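Local coordinates for sensory box/GGDEF domain protein (PDB 3LYX) that probably senses a signal through its PAS domain, the part held here, and passes it to a GGDEF domain of the kind that makes cyclic di-GMP, at residues Lys11-Val16 with Asp31-Ser36; Val16-Val21 with Leu112-Asp117; Thr38-Ser43 with Ile82-Lys87; Gln75-Gly80 with Glu95-Pro100. All coordinates share one frame; numbering follows the deposited sequence.

How the interactions relate
All four contacts lie on or beside one antiparallel sheet with the strand order of a PAS domain. Interaction 1 joins the segment after the N-terminal helix to the start of helix 34-40, and meets interaction 2 where Asn33 OD1 is 2.8 Å from Ile20 N; they share Val16. Interaction 2 pairs the central strand 108-117 with its neighbour 19-24, and Asn115 OD1 reaches Ser96 OG of interaction 4 at 2.7 Å. Interaction 3 connects the end of helix 34-40 to the edge strand 78-85 that interaction 4 also uses, their centres about 18 Å apart. Trp32 NE1 bonds to Tyr42 O at 2.8 Å, linking interactions 1 and 3. Interactions 1, 2 and 4 also touch the second subunit.

Interaction 1: Lys11-Val16 with Asp31-Ser36; sequences KAFDYV and DWNKGS
Asn33 lies against the ring of Phe13 and is bonded to the same residue's backbone. Its CB sits over one face of the ring, displaced toward the rim and 3.5 Å from the centroid, a CH-pi contact. A chi1 of 68° tucks the amide of Asn33 between its own backbone N and carbonyl carbon, where Asn33 ND2 donates to Phe13 O at 3.0 Å. That bond is fairly straight (161°) and runs in the amide plane; Asp18 O is a second acceptor for ND2. Asn33 OD1 caps helix 34-40 by taking Ser36 N at 3.1 Å from above the carbonyl plane, and it also accepts from Ile20 N. A water joins Phe13 O to Val16 O and Gly35 N. An alanine here has no amide, and the N-terminus of helix 34-40 would probably be left without its side-chain cap, with Ile20 N, Phe13 O and Asp18 O each short of a partner.

Asp14 OD1 receives Lys34 N at 2.8 Å through a bent bond (139°), and Lys34 CG lies 3.2 Å from the same oxygen. The solvent side is looser: the exposed Lys34 runs on past the carboxylate, its NZ 5.2 Å from Asp14 OD1.

Beyond the pair, Phe13 leans on Ile20 of strand 19-24. Asp31 is bonded through its backbone to Val22 of that strand, while its carboxylate forms a salt bridge with Arg9 of the second subunit.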
loop_
_atom_site.group_PDB
_atom_site.type_symbol
_atom_site.label_atom_id
_atom_site.label_comp_id
_atom_site.label_asym_id
_atom_site.label_seq_id
_atom_site.Cartn_x
_atom_site.Cartn_y
_atom_site.Cartn_z
ATOM N N LYS B 11 -6.550 5.669 4.463
ATOM C CA LYS B 11 -5.441 6.462 4.985
ATOM C C LYS B 11 -4.085 5.947 4.499
ATOM O O LYS B 11 -3.207 6.734 4.146
ATOM C CB LYS B 11 -5.484 6.447 6.517
ATOM C CG LYS B 11 -4.288 7.075 7.216
ATOM C CD LYS B 11 -4.336 8.589 7.191
ATOM C CE LYS B 11 -3.320 9.163 8.174
ATOM N NZ LYS B 11 -3.458 10.634 8.347
ATOM N N ALA B 12 -3.911 4.626 4.478
ATOM C CA ALA B 12 -2.647 4.034 4.043
ATOM C C ALA B 12 -2.300 4.389 2.596
ATOM O O ALA B 12 -1.125 4.387 2.204
ATOM C CB ALA B 12 -2.695 2.517 4.208
ATOM N N PHE B 13 -3.331 4.692 1.814
ATOM C CA PHE B 13 -3.180 5.041 0.402
ATOM C C PHE B 13 -1.954 5.897 0.080
ATOM O O PHE B 13 -1.094 5.488 -0.698
ATOM C CB PHE B 13 -4.440 5.761 -0.083
ATOM C CG PHE B 13 -4.497 5.965 -1.571
ATOM C CD1 PHE B 13 -4.678 4.884 -2.426
ATOM C CD2 PHE B 13 -4.416 7.245 -2.115
ATOM C CE1 PHE B 13 -4.783 5.074 -3.801
ATOM C CE2 PHE B 13 -4.521 7.446 -3.491
ATOM C CZ PHE B 13 -4.705 6.358 -4.335
ATOM N N ASP B 14 -1.859 7.084 0.667
ATOM C CA ASP B 14 -0.712 7.936 0.374
ATOM C C ASP B 14 0.537 7.692 1.209
ATOM O O ASP B 14 1.466 8.497 1.176
ATOM C CB ASP B 14 -1.094 9.420 0.449
ATOM C CG ASP B 14 -1.704 9.932 -0.854
ATOM O OD1 ASP B 14 -1.177 9.585 -1.933
ATOM O OD2 ASP B 14 -2.700 10.685 -0.800
ATOM N N TYR B 15 0.573 6.578 1.936
ATOM C CA TYR B 15 1.740 6.266 2.757
ATOM C C TYR B 15 2.491 5.007 2.337
ATOM O O TYR B 15 3.643 4.827 2.707
ATOM C CB TYR B 15 1.334 6.170 4.227
ATOM C CG TYR B 15 0.933 7.509 4.790
ATOM C CD1 TYR B 15 1.882 8.505 5.001
ATOM C CD2 TYR B 15 -0.396 7.791 5.090
ATOM C CE1 TYR B 15 1.523 9.748 5.498
ATOM C CE2 TYR B 15 -0.767 9.032 5.585
ATOM C CZ TYR B 15 0.201 10.006 5.790
ATOM O OH TYR B 15 -0.147 11.229 6.313
ATOM N N VAL B 16 1.848 4.140 1.564
ATOM C CA VAL B 16 2.509 2.918 1.117
ATOM C C VAL B 16 3.573 3.204 0.050
ATOM O O VAL B 16 3.541 4.242 -0.613
ATOM C CB VAL B 16 1.478 1.904 0.551
ATOM C CG1 VAL B 16 0.487 1.500 1.645
ATOM C CG2 VAL B 16 0.731 2.519 -0.644
ATOM N N ASP B 31 -7.556 7.949 -9.688
ATOM C CA ASP B 31 -6.887 8.130 -8.394
ATOM C C ASP B 31 -5.427 7.724 -8.567
ATOM O O ASP B 31 -5.097 6.851 -9.373
ATOM C CB ASP B 31 -7.566 7.344 -7.264
ATOM C CG ASP B 31 -7.595 8.135 -5.936
ATOM O OD1 ASP B 31 -8.388 7.788 -5.041
ATOM O OD2 ASP B 31 -6.828 9.110 -5.784
ATOM N N TRP B 32 -4.558 8.377 -7.806
ATOM C CA TRP B 32 -3.115 8.204 -7.918
ATOM C C TRP B 32 -2.534 8.550 -6.547
ATOM O O TRP B 32 -2.848 9.608 -6.007
ATOM C CB TRP B 32 -2.669 9.205 -9.004
ATOM C CG TRP B 32 -1.221 9.329 -9.353
ATOM C CD1 TRP B 32 -0.315 10.188 -8.803
ATOM C CD2 TRP B 32 -0.539 8.651 -10.411
ATOM N NE1 TRP B 32 0.887 10.094 -9.457
ATOM C CE2 TRP B 32 0.779 9.155 -10.449
ATOM C CE3 TRP B 32 -0.916 7.663 -11.333
ATOM C CZ2 TRP B 32 1.724 8.708 -11.372
ATOM C CZ3 TRP B 32 0.023 7.217 -12.252
ATOM C CH2 TRP B 32 1.329 7.741 -12.264
ATOM N N ASN B 33 -1.709 7.671 -5.973
ATOM C CA ASN B 33 -1.126 7.948 -4.655
ATOM C C ASN B 33 0.319 8.417 -4.788
ATOM O O ASN B 33 0.875 8.431 -5.890
ATOM C CB ASN B 33 -1.194 6.701 -3.756
ATOM C CG ASN B 33 -0.279 5.580 -4.232
ATOM O OD1 ASN B 33 0.113 5.534 -5.396
ATOM N ND2 ASN B 33 0.052 4.659 -3.330
ATOM N N LYS B 34 0.927 8.799 -3.669
ATOM C CA LYS B 34 2.305 9.286 -3.667
ATOM C C LYS B 34 3.255 8.254 -4.247
ATOM O O LYS B 34 4.214 8.599 -4.948
ATOM C CB LYS B 34 2.745 9.640 -2.245
ATOM C CG LYS B 34 1.844 10.650 -1.530
ATOM C CD LYS B 34 1.807 12.002 -2.240
ATOM C CE LYS B 34 0.876 12.973 -1.518
ATOM N NZ LYS B 34 0.833 14.326 -2.156
ATOM N N GLY B 35 2.985 6.985 -3.943
ATOM C CA GLY B 35 3.813 5.908 -4.452
ATOM C C GLY B 35 3.946 5.938 -5.963
ATOM O O GLY B 35 5.023 5.692 -6.501
ATOM N N SER B 36 2.852 6.239 -6.656
ATOM C CA SER B 36 2.888 6.290 -8.114
ATOM C C SER B 36 3.690 7.501 -8.582
ATOM O O SER B 36 4.375 7.445 -9.604
ATOM C CB SER B 36 1.467 6.335 -8.679
ATOM O OG SER B 36 0.779 5.121 -8.409
HETATM O O HOH W 1 1.509 6.347 -1.390
#

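Interaction 2: Val16-Val21 with Leu112-Asp117; sequences VFDAIV and LGINRD
Asp18 holds its carboxylate beside its backbone N (chi1 -63°), and Arg116 folds back at chi3 (-62°); together these turns lay the two side chains alongside each other. Arg116 NH1 donates to Asp18 OD1 at 2.8 Å, a salt bridge met nearly along the C-O bond and at the edge of the guanidinium. The two flat groups are steeply turned, 73° apart, and a single oxygen makes the bridge. Across the dimer, Asp18 OD1 also accepts from Phe17 N of the second subunit, and OD2 from Asp18 N of that subunit.

Next to this pair the backbones zip into an antiparallel ladder between strands 19-24 and 108-117, first and last in the chain but adjacent in the PAS sheet, with 108-117 at its centre. Ala19 with Asn115 and Val21 with Gly113 are hydrogen-bonded pairs; Ala19 N to Asn115 O measures 3.1 Å and Gly113 N to Val21 O 2.8 Å. A side chain on Gly113 would be tight against Val21 O.

On one face, Ile20 CD1 lies 3.9 Å from Ile114 CG1, the two side chains pointing the same way, and Ile20 CG2 meets Leu112 CD1 at 3.8 Å. Ala19, Val21 and Asn115 point to the other face, where helix 34-40 lies. Asn115 OD1 bonds to Ser96 OG, while its ND2 makes a weak 3.4 Å bond to Ala19 O. A water donates to Phe17 O and Asn115 O.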
loop_
_atom_site.group_PDB
_atom_site.type_symbol
_atom_site.label_atom_id
_atom_site.label_comp_id
_atom_site.label_asym_id
_atom_site.label_seq_id
_atom_site.Cartn_x
_atom_site.Cartn_y
_atom_site.Cartn_z
ATOM N N VAL B 16 1.848 4.140 1.564
ATOM C CA VAL B 16 2.509 2.918 1.117
ATOM C C VAL B 16 3.573 3.204 0.050
ATOM O O VAL B 16 3.541 4.242 -0.613
ATOM C CB VAL B 16 1.478 1.904 0.551
ATOM C CG1 VAL B 16 0.487 1.500 1.645
ATOM C CG2 VAL B 16 0.731 2.519 -0.644
ATOM N N PHE B 17 4.519 2.286 -0.104
ATOM C CA PHE B 17 5.575 2.442 -1.095
ATOM C C PHE B 17 5.029 1.987 -2.444
ATOM O O PHE B 17 5.534 2.369 -3.498
ATOM C CB PHE B 17 6.789 1.599 -0.715
ATOM C CG PHE B 17 7.898 1.635 -1.731
ATOM C CD1 PHE B 17 8.507 2.840 -2.080
ATOM C CD2 PHE B 17 8.347 0.458 -2.329
ATOM C CE1 PHE B 17 9.554 2.875 -3.014
ATOM C CE2 PHE B 17 9.390 0.478 -3.261
ATOM C CZ PHE B 17 9.996 1.693 -3.604
ATOM N N ASP B 18 4.004 1.147 -2.387
ATOM C CA ASP B 18 3.341 0.638 -3.579
ATOM C C ASP B 18 2.743 1.780 -4.390
ATOM O O ASP B 18 2.156 2.696 -3.830
ATOM C CB ASP B 18 2.205 -0.298 -3.173
ATOM C CG ASP B 18 2.697 -1.521 -2.436
ATOM O OD1 ASP B 18 2.807 -2.581 -3.092
ATOM O OD2 ASP B 18 2.978 -1.410 -1.211
ATOM N N ALA B 19 2.883 1.718 -5.706
ATOM C CA ALA B 19 2.295 2.740 -6.568
ATOM C C ALA B 19 0.897 2.248 -6.933
ATOM O O ALA B 19 0.737 1.253 -7.656
ATOM C CB ALA B 19 3.136 2.911 -7.818
ATOM N N ILE B 20 -0.115 2.926 -6.403
ATOM C CA ILE B 20 -1.500 2.571 -6.678
ATOM C C ILE B 20 -2.031 3.458 -7.803
ATOM O O ILE B 20 -1.877 4.679 -7.763
ATOM C CB ILE B 20 -2.408 2.797 -5.441
ATOM C CG1 ILE B 20 -1.866 2.029 -4.226
ATOM C CG2 ILE B 20 -3.834 2.342 -5.749
ATOM C CD1 ILE B 20 -1.776 0.539 -4.442
ATOM N N VAL B 21 -2.640 2.844 -8.812
ATOM C CA VAL B 21 -3.223 3.596 -9.919
ATOM C C VAL B 21 -4.615 3.042 -10.157
ATOM O O VAL B 21 -4.775 1.886 -10.566
ATOM C CB VAL B 21 -2.402 3.457 -11.220
ATOM C CG1 VAL B 21 -3.032 4.295 -12.333
ATOM C CG2 VAL B 21 -0.971 3.897 -10.978
ATOM N N LEU B 112 -8.122 -1.442 -10.479
ATOM C CA LEU B 112 -7.169 -1.077 -9.443
ATOM C C LEU B 112 -5.825 -1.664 -9.854
ATOM O O LEU B 112 -5.707 -2.873 -10.062
ATOM C CB LEU B 112 -7.604 -1.665 -8.094
ATOM C CG LEU B 112 -6.687 -1.447 -6.877
ATOM C CD1 LEU B 112 -6.710 0.014 -6.456
ATOM C CD2 LEU B 112 -7.168 -2.314 -5.716
ATOM N N GLY B 113 -4.824 -0.807 -10.005
ATOM C CA GLY B 113 -3.504 -1.280 -10.370
ATOM C C GLY B 113 -2.510 -1.086 -9.231
ATOM O O GLY B 113 -2.512 -0.036 -8.584
ATOM N N ILE B 114 -1.686 -2.100 -8.975
ATOM C CA ILE B 114 -0.654 -2.047 -7.930
ATOM C C ILE B 114 0.673 -2.270 -8.653
ATOM O O ILE B 114 0.819 -3.233 -9.408
ATOM C CB ILE B 114 -0.844 -3.165 -6.854
ATOM C CG1 ILE B 114 -2.145 -2.951 -6.082
ATOM C CG2 ILE B 114 0.326 -3.133 -5.855
ATOM C CD1 ILE B 114 -3.381 -3.013 -6.926
ATOM N N ASN B 115 1.645 -1.397 -8.426
ATOM C CA ASN B 115 2.905 -1.515 -9.142
ATOM C C ASN B 115 4.149 -1.327 -8.268
ATOM O O ASN B 115 4.105 -0.621 -7.262
ATOM C CB ASN B 115 2.910 -0.483 -10.280
ATOM C CG ASN B 115 1.695 -0.608 -11.191
ATOM O OD1 ASN B 115 1.724 -1.332 -12.188
ATOM N ND2 ASN B 115 0.617 0.086 -10.842
ATOM N N ARG B 116 5.251 -1.954 -8.680
ATOM C CA ARG B 116 6.532 -1.871 -7.972
ATOM C C ARG B 116 7.717 -1.951 -8.934
ATOM O O ARG B 116 7.793 -2.843 -9.780
ATOM C CB ARG B 116 6.669 -3.000 -6.943
ATOM C CG ARG B 116 5.895 -2.791 -5.647
ATOM C CD ARG B 116 6.032 -4.010 -4.749
ATOM N NE ARG B 116 5.472 -5.203 -5.377
ATOM C CZ ARG B 116 4.169 -5.463 -5.475
ATOM N NH1 ARG B 116 3.274 -4.617 -4.980
ATOM N NH2 ARG B 116 3.758 -6.569 -6.080
ATOM N N ASP B 117 8.650 -1.020 -8.782
ATOM C CA ASP B 117 9.840 -0.977 -9.618
ATOM C C ASP B 117 10.648 -2.259 -9.480
ATOM O O ASP B 117 10.880 -2.747 -8.376
ATOM C CB ASP B 117 10.714 0.222 -9.238
ATOM C CG ASP B 117 12.102 0.138 -9.835
ATOM O OD1 ASP B 117 12.218 -0.248 -11.018
ATOM O OD2 ASP B 117 13.080 0.459 -9.124
HETATM O O HOH W 2 6.457 0.655 -5.627
#

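Interaction 3: Thr38-Ser43 with Ile82-Lys87; sequences TLYGYS and IRMLHK
Tyr40 O, at the end of helix 34-40, is met by the backbone of Lys87 and by the ring of His86. Lys87 N donates to Tyr40 O at 2.9 Å, almost in line with the carbonyl. The same oxygen stands 3.2 Å above the centre of the imidazole, a face contact without a hydrogen bond. Leu39 O sits at the imidazole edge, near CD2. His86 NE2 shares a water with Thr38 O, and ND1 is bonded to Asp88 N.

Gly41 follows the helix with positive phi (103°); any side chain there would run into His86 CE1. The backbone of Lys87 sets CB over the centre of the Tyr42 ring, 3.7 Å from the centroid, and with CG anti to the backbone N (chi1 172°) the chain runs on along the ring to CD. Tyr42 OH donates to a water at 2.6 Å, which donates to Leu85 O.

Met84 forms the apolar side: its CG is 3.5 Å from Tyr40 CE1, and its SD makes an oblique Met-aromatic contact with the same ring and touches Leu39 CD1.

The contact joins the helix end to edge strand 78-85, with Tyr40 packed on Ile94 of strand 91-102, Val21 of strand 19-24 and Trp32.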
loop_
_atom_site.group_PDB
_atom_site.type_symbol
_atom_site.label_atom_id
_atom_site.label_comp_id
_atom_site.label_asym_id
_atom_site.label_seq_id
_atom_site.Cartn_x
_atom_site.Cartn_y
_atom_site.Cartn_z
ATOM N N THR B 38 6.271 8.753 -7.088
ATOM C CA THR B 38 7.668 8.359 -6.919
ATOM C C THR B 38 8.097 7.401 -8.017
ATOM O O THR B 38 9.194 7.521 -8.560
ATOM C CB THR B 38 7.913 7.658 -5.551
ATOM O OG1 THR B 38 7.634 8.566 -4.478
ATOM C CG2 THR B 38 9.364 7.203 -5.434
ATOM N N LEU B 39 7.229 6.456 -8.363
ATOM C CA LEU B 39 7.578 5.475 -9.386
ATOM C C LEU B 39 7.547 5.973 -10.823
ATOM O O LEU B 39 8.503 5.771 -11.573
ATOM C CB LEU B 39 6.665 4.256 -9.277
ATOM C CG LEU B 39 6.857 3.146 -10.311
ATOM C CD1 LEU B 39 8.224 2.475 -10.134
ATOM C CD2 LEU B 39 5.750 2.135 -10.136
ATOM N N TYR B 40 6.446 6.619 -11.199
ATOM C CA TYR B 40 6.260 7.090 -12.565
ATOM C C TYR B 40 6.769 8.495 -12.861
ATOM O O TYR B 40 7.065 8.818 -14.021
ATOM C CB TYR B 40 4.776 6.995 -12.932
ATOM C CG TYR B 40 4.236 5.579 -12.935
ATOM C CD1 TYR B 40 4.634 4.663 -13.907
ATOM C CD2 TYR B 40 3.338 5.146 -11.949
ATOM C CE1 TYR B 40 4.149 3.337 -13.896
ATOM C CE2 TYR B 40 2.851 3.840 -11.930
ATOM C CZ TYR B 40 3.262 2.941 -12.906
ATOM O OH TYR B 40 2.788 1.647 -12.893
ATOM N N GLY B 41 6.856 9.332 -11.828
ATOM C CA GLY B 41 7.349 10.685 -12.018
ATOM C C GLY B 41 6.297 11.777 -12.035
ATOM O O GLY B 41 6.622 12.939 -11.820
ATOM N N TYR B 42 5.041 11.413 -12.284
ATOM C CA TYR B 42 3.939 12.378 -12.346
ATOM C C TYR B 42 3.259 12.573 -10.993
ATOM O O TYR B 42 3.147 11.626 -10.216
ATOM C CB TYR B 42 2.870 11.899 -13.323
ATOM C CG TYR B 42 3.356 11.585 -14.717
ATOM C CD1 TYR B 42 3.422 12.583 -15.697
ATOM C CD2 TYR B 42 3.700 10.279 -15.076
ATOM C CE1 TYR B 42 3.809 12.285 -17.001
ATOM C CE2 TYR B 42 4.089 9.972 -16.370
ATOM C CZ TYR B 42 4.137 10.979 -17.329
ATOM O OH TYR B 42 4.484 10.673 -18.619
ATOM N N SER B 43 2.797 13.796 -10.728
ATOM C CA SER B 43 2.096 14.113 -9.479
ATOM C C SER B 43 0.605 13.876 -9.742
ATOM O O SER B 43 0.216 13.675 -10.888
ATOM C CB SER B 43 2.334 15.580 -9.084
ATOM O OG SER B 43 1.802 16.481 -10.050
ATOM N N ILE B 82 5.986 -5.874 -16.738
ATOM C CA ILE B 82 5.938 -5.098 -17.966
ATOM C C ILE B 82 6.882 -3.905 -17.953
ATOM O O ILE B 82 7.398 -3.522 -16.905
ATOM C CB ILE B 82 4.497 -4.589 -18.182
ATOM C CG1 ILE B 82 4.059 -3.770 -16.957
ATOM C CG2 ILE B 82 3.545 -5.779 -18.372
ATOM C CD1 ILE B 82 2.679 -3.152 -17.072
ATOM N N ARG B 83 7.114 -3.325 -19.124
ATOM C CA ARG B 83 7.973 -2.155 -19.201
ATOM C C ARG B 83 7.196 -0.950 -18.683
ATOM O O ARG B 83 5.963 -0.942 -18.665
ATOM C CB ARG B 83 8.444 -1.899 -20.636
ATOM C CG ARG B 83 9.550 -2.842 -21.097
ATOM C CD ARG B 83 10.150 -2.398 -22.419
ATOM N NE ARG B 83 9.138 -2.317 -23.466
ATOM C CZ ARG B 83 9.375 -1.912 -24.710
ATOM N NH1 ARG B 83 10.598 -1.546 -25.070
ATOM N NH2 ARG B 83 8.385 -1.874 -25.596
ATOM N N MET B 84 7.936 0.065 -18.270
ATOM C CA MET B 84 7.362 1.277 -17.718
ATOM C C MET B 84 8.042 2.474 -18.388
ATOM O O MET B 84 9.247 2.443 -18.649
ATOM C CB MET B 84 7.627 1.273 -16.210
ATOM C CG MET B 84 7.157 2.477 -15.448
ATOM S SD MET B 84 8.165 2.691 -13.972
ATOM C CE MET B 84 9.156 4.090 -14.521
ATOM N N LEU B 85 7.268 3.511 -18.690
ATOM C CA LEU B 85 7.814 4.716 -19.305
ATOM C C LEU B 85 7.684 5.850 -18.294
ATOM O O LEU B 85 6.575 6.306 -17.989
ATOM C CB LEU B 85 7.054 5.066 -20.590
ATOM C CG LEU B 85 7.472 6.386 -21.259
ATOM C CD1 LEU B 85 8.951 6.345 -21.609
ATOM C CD2 LEU B 85 6.631 6.638 -22.502
ATOM N N HIS B 86 8.823 6.286 -17.762
ATOM C CA HIS B 86 8.851 7.346 -16.763
ATOM C C HIS B 86 8.587 8.700 -17.402
ATOM O O HIS B 86 8.760 8.871 -18.603
ATOM C CB HIS B 86 10.209 7.361 -16.046
ATOM C CG HIS B 86 10.257 8.267 -14.852
ATOM N ND1 HIS B 86 10.389 9.636 -14.958
ATOM C CD2 HIS B 86 10.175 8.000 -13.526
ATOM C CE1 HIS B 86 10.389 10.170 -13.749
ATOM N NE2 HIS B 86 10.260 9.200 -12.862
ATOM N N LYS B 87 8.153 9.656 -16.590
ATOM C CA LYS B 87 7.867 10.995 -17.079
ATOM C C LYS B 87 9.104 11.631 -17.716
ATOM O O LYS B 87 8.993 12.316 -18.732
ATOM C CB LYS B 87 7.359 11.887 -15.943
ATOM C CG LYS B 87 7.234 13.347 -16.343
ATOM C CD LYS B 87 6.652 14.195 -15.237
ATOM C CE LYS B 87 6.709 15.677 -15.601
ATOM N NZ LYS B 87 6.006 15.993 -16.886
HETATM O O HOH W 3 10.328 9.712 -10.017
HETATM O O HOH W 4 5.222 8.267 -19.151
#

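Interaction 4: Gln75-Gly80 with Glu95-Pro100; sequences QGKWTG and ESMCVP
Over one face of the Trp78 indole, offset toward the rim, lies Gly80 N, while Ser96 OG and Cys98 N come to its edge close to the ring plane. CG stands anti to the backbone N (chi1 172°), which sends the ring along the facing strand, so that Trp78 CZ3 ends 3.4 Å from Ser96 OG. That hydroxyl's hydrogen bond goes to Asn115. A side chain on Gly80 would clash with Trp78 CZ2. Replacing the tryptophan by an alanine would probably open a gap beside Ser96 and take a packing partner from Val68 and Ala71 of helix 61-75.

The backbones are paired at both ends of this short run: Trp78 N to Cys98 O (2.9 Å) and Ser96 N to Gly80 O (2.8 Å) are two of its four bonds. On the face away from the indole, Thr79 CG2 touches Met97 CG at 3.8 Å. Lys77 lies alongside Val99, its CE 3.7 Å from Val99 CG1. Tyr15 of the second subunit packs against Met97 and Val99. Gly76, the first residue after helix 61-75 to leave helical angles, has a positive phi, and its O lies 3.3 Å from Pro100 CD.

This is the antiparallel hairpin of strands 78-85 and 91-102, which forms one edge of the PAS domain sheet.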
loop_
_atom_site.group_PDB
_atom_site.type_symbol
_atom_site.label_atom_id
_atom_site.label_comp_id
_atom_site.label_asym_id
_atom_site.label_seq_id
_atom_site.Cartn_x
_atom_site.Cartn_y
_atom_site.Cartn_z
ATOM N N GLN B 75 -9.395 -15.271 -14.770
ATOM C CA GLN B 75 -9.085 -15.426 -13.351
ATOM C C GLN B 75 -9.611 -14.312 -12.453
ATOM O O GLN B 75 -9.603 -14.448 -11.227
ATOM C CB GLN B 75 -7.570 -15.546 -13.148
ATOM C CG GLN B 75 -6.940 -16.773 -13.780
ATOM C CD GLN B 75 -7.529 -18.066 -13.249
ATOM O OE1 GLN B 75 -7.496 -18.332 -12.046
ATOM N NE2 GLN B 75 -8.075 -18.881 -14.149
ATOM N N GLY B 76 -10.057 -13.215 -13.052
ATOM C CA GLY B 76 -10.565 -12.113 -12.258
ATOM C C GLY B 76 -9.441 -11.236 -11.749
ATOM O O GLY B 76 -9.652 -10.340 -10.934
ATOM N N LYS B 77 -8.235 -11.499 -12.236
ATOM C CA LYS B 77 -7.059 -10.738 -11.847
ATOM C C LYS B 77 -5.974 -10.883 -12.906
ATOM O O LYS B 77 -5.967 -11.842 -13.676
ATOM C CB LYS B 77 -6.513 -11.245 -10.507
ATOM C CG LYS B 77 -5.115 -10.722 -10.186
ATOM C CD LYS B 77 -4.534 -11.306 -8.902
ATOM C CE LYS B 77 -5.374 -10.949 -7.688
ATOM N NZ LYS B 77 -4.698 -11.362 -6.424
ATOM N N TRP B 78 -5.059 -9.924 -12.942
ATOM C CA TRP B 78 -3.944 -9.969 -13.875
ATOM C C TRP B 78 -2.658 -9.580 -13.152
ATOM O O TRP B 78 -2.653 -8.666 -12.329
ATOM C CB TRP B 78 -4.154 -8.990 -15.027
ATOM C CG TRP B 78 -2.945 -8.866 -15.911
ATOM C CD1 TRP B 78 -2.628 -9.651 -16.983
ATOM C CD2 TRP B 78 -1.875 -7.920 -15.772
ATOM N NE1 TRP B 78 -1.426 -9.249 -17.529
ATOM C CE2 TRP B 78 -0.943 -8.188 -16.803
ATOM C CE3 TRP B 78 -1.614 -6.870 -14.877
ATOM C CZ2 TRP B 78 0.235 -7.441 -16.964
ATOM C CZ3 TRP B 78 -0.442 -6.124 -15.038
ATOM C CH2 TRP B 78 0.467 -6.417 -16.077
ATOM N N THR B 79 -1.574 -10.284 -13.453
ATOM C CA THR B 79 -0.278 -9.964 -12.870
ATOM C C THR B 79 0.738 -10.151 -13.983
ATOM O O THR B 79 0.570 -11.011 -14.843
ATOM C CB THR B 79 0.093 -10.901 -11.697
ATOM O OG1 THR B 79 0.234 -12.240 -12.183
ATOM C CG2 THR B 79 -0.981 -10.864 -10.611
ATOM N N GLY B 80 1.784 -9.339 -13.982
ATOM C CA GLY B 80 2.792 -9.468 -15.014
ATOM C C GLY B 80 3.927 -8.499 -14.781
ATOM O O GLY B 80 3.814 -7.596 -13.961
ATOM N N GLU B 95 6.764 -4.742 -11.548
ATOM C CA GLU B 95 5.969 -5.923 -11.256
ATOM C C GLU B 95 4.599 -5.272 -11.092
ATOM O O GLU B 95 4.445 -4.336 -10.306
ATOM C CB GLU B 95 6.416 -6.579 -9.945
ATOM C CG GLU B 95 5.401 -7.576 -9.394
ATOM C CD GLU B 95 5.979 -8.460 -8.304
ATOM O OE1 GLU B 95 6.621 -7.926 -7.374
ATOM O OE2 GLU B 95 5.787 -9.694 -8.380
ATOM N N SER B 96 3.615 -5.745 -11.841
ATOM C CA SER B 96 2.297 -5.131 -11.790
ATOM C C SER B 96 1.145 -6.119 -11.611
ATOM O O SER B 96 1.239 -7.289 -11.994
ATOM C CB SER B 96 2.094 -4.294 -13.067
ATOM O OG SER B 96 0.815 -3.682 -13.093
ATOM N N MET B 97 0.063 -5.626 -11.022
ATOM C CA MET B 97 -1.130 -6.426 -10.783
ATOM C C MET B 97 -2.341 -5.538 -11.042
ATOM O O MET B 97 -2.320 -4.345 -10.755
ATOM C CB MET B 97 -1.146 -6.916 -9.339
ATOM C CG MET B 97 -2.344 -7.766 -8.962
ATOM S SD MET B 97 -2.524 -7.800 -7.165
ATOM C CE MET B 97 -3.326 -6.255 -6.931
ATOM N N CYS B 98 -3.397 -6.124 -11.582
ATOM C CA CYS B 98 -4.609 -5.379 -11.879
ATOM C C CYS B 98 -5.846 -6.211 -11.559
ATOM O O CYS B 98 -5.939 -7.377 -11.946
ATOM C CB CYS B 98 -4.627 -4.982 -13.361
ATOM S SG CYS B 98 -6.013 -3.902 -13.840
ATOM N N VAL B 99 -6.779 -5.619 -10.823
ATOM C CA VAL B 99 -8.029 -6.291 -10.491
ATOM C C VAL B 99 -9.152 -5.293 -10.727
ATOM O O VAL B 99 -8.946 -4.082 -10.645
ATOM C CB VAL B 99 -8.071 -6.803 -9.021
ATOM C CG1 VAL B 99 -6.915 -7.769 -8.786
ATOM C CG2 VAL B 99 -8.013 -5.642 -8.032
ATOM N N PRO B 100 -10.359 -5.786 -11.031
ATOM C CA PRO B 100 -11.492 -4.897 -11.280
ATOM C C PRO B 100 -12.050 -4.271 -10.013
ATOM O O PRO B 100 -12.005 -4.878 -8.939
ATOM C CB PRO B 100 -12.499 -5.818 -11.958
ATOM C CG PRO B 100 -12.266 -7.112 -11.270
ATOM C CD PRO B 100 -10.749 -7.199 -11.193
#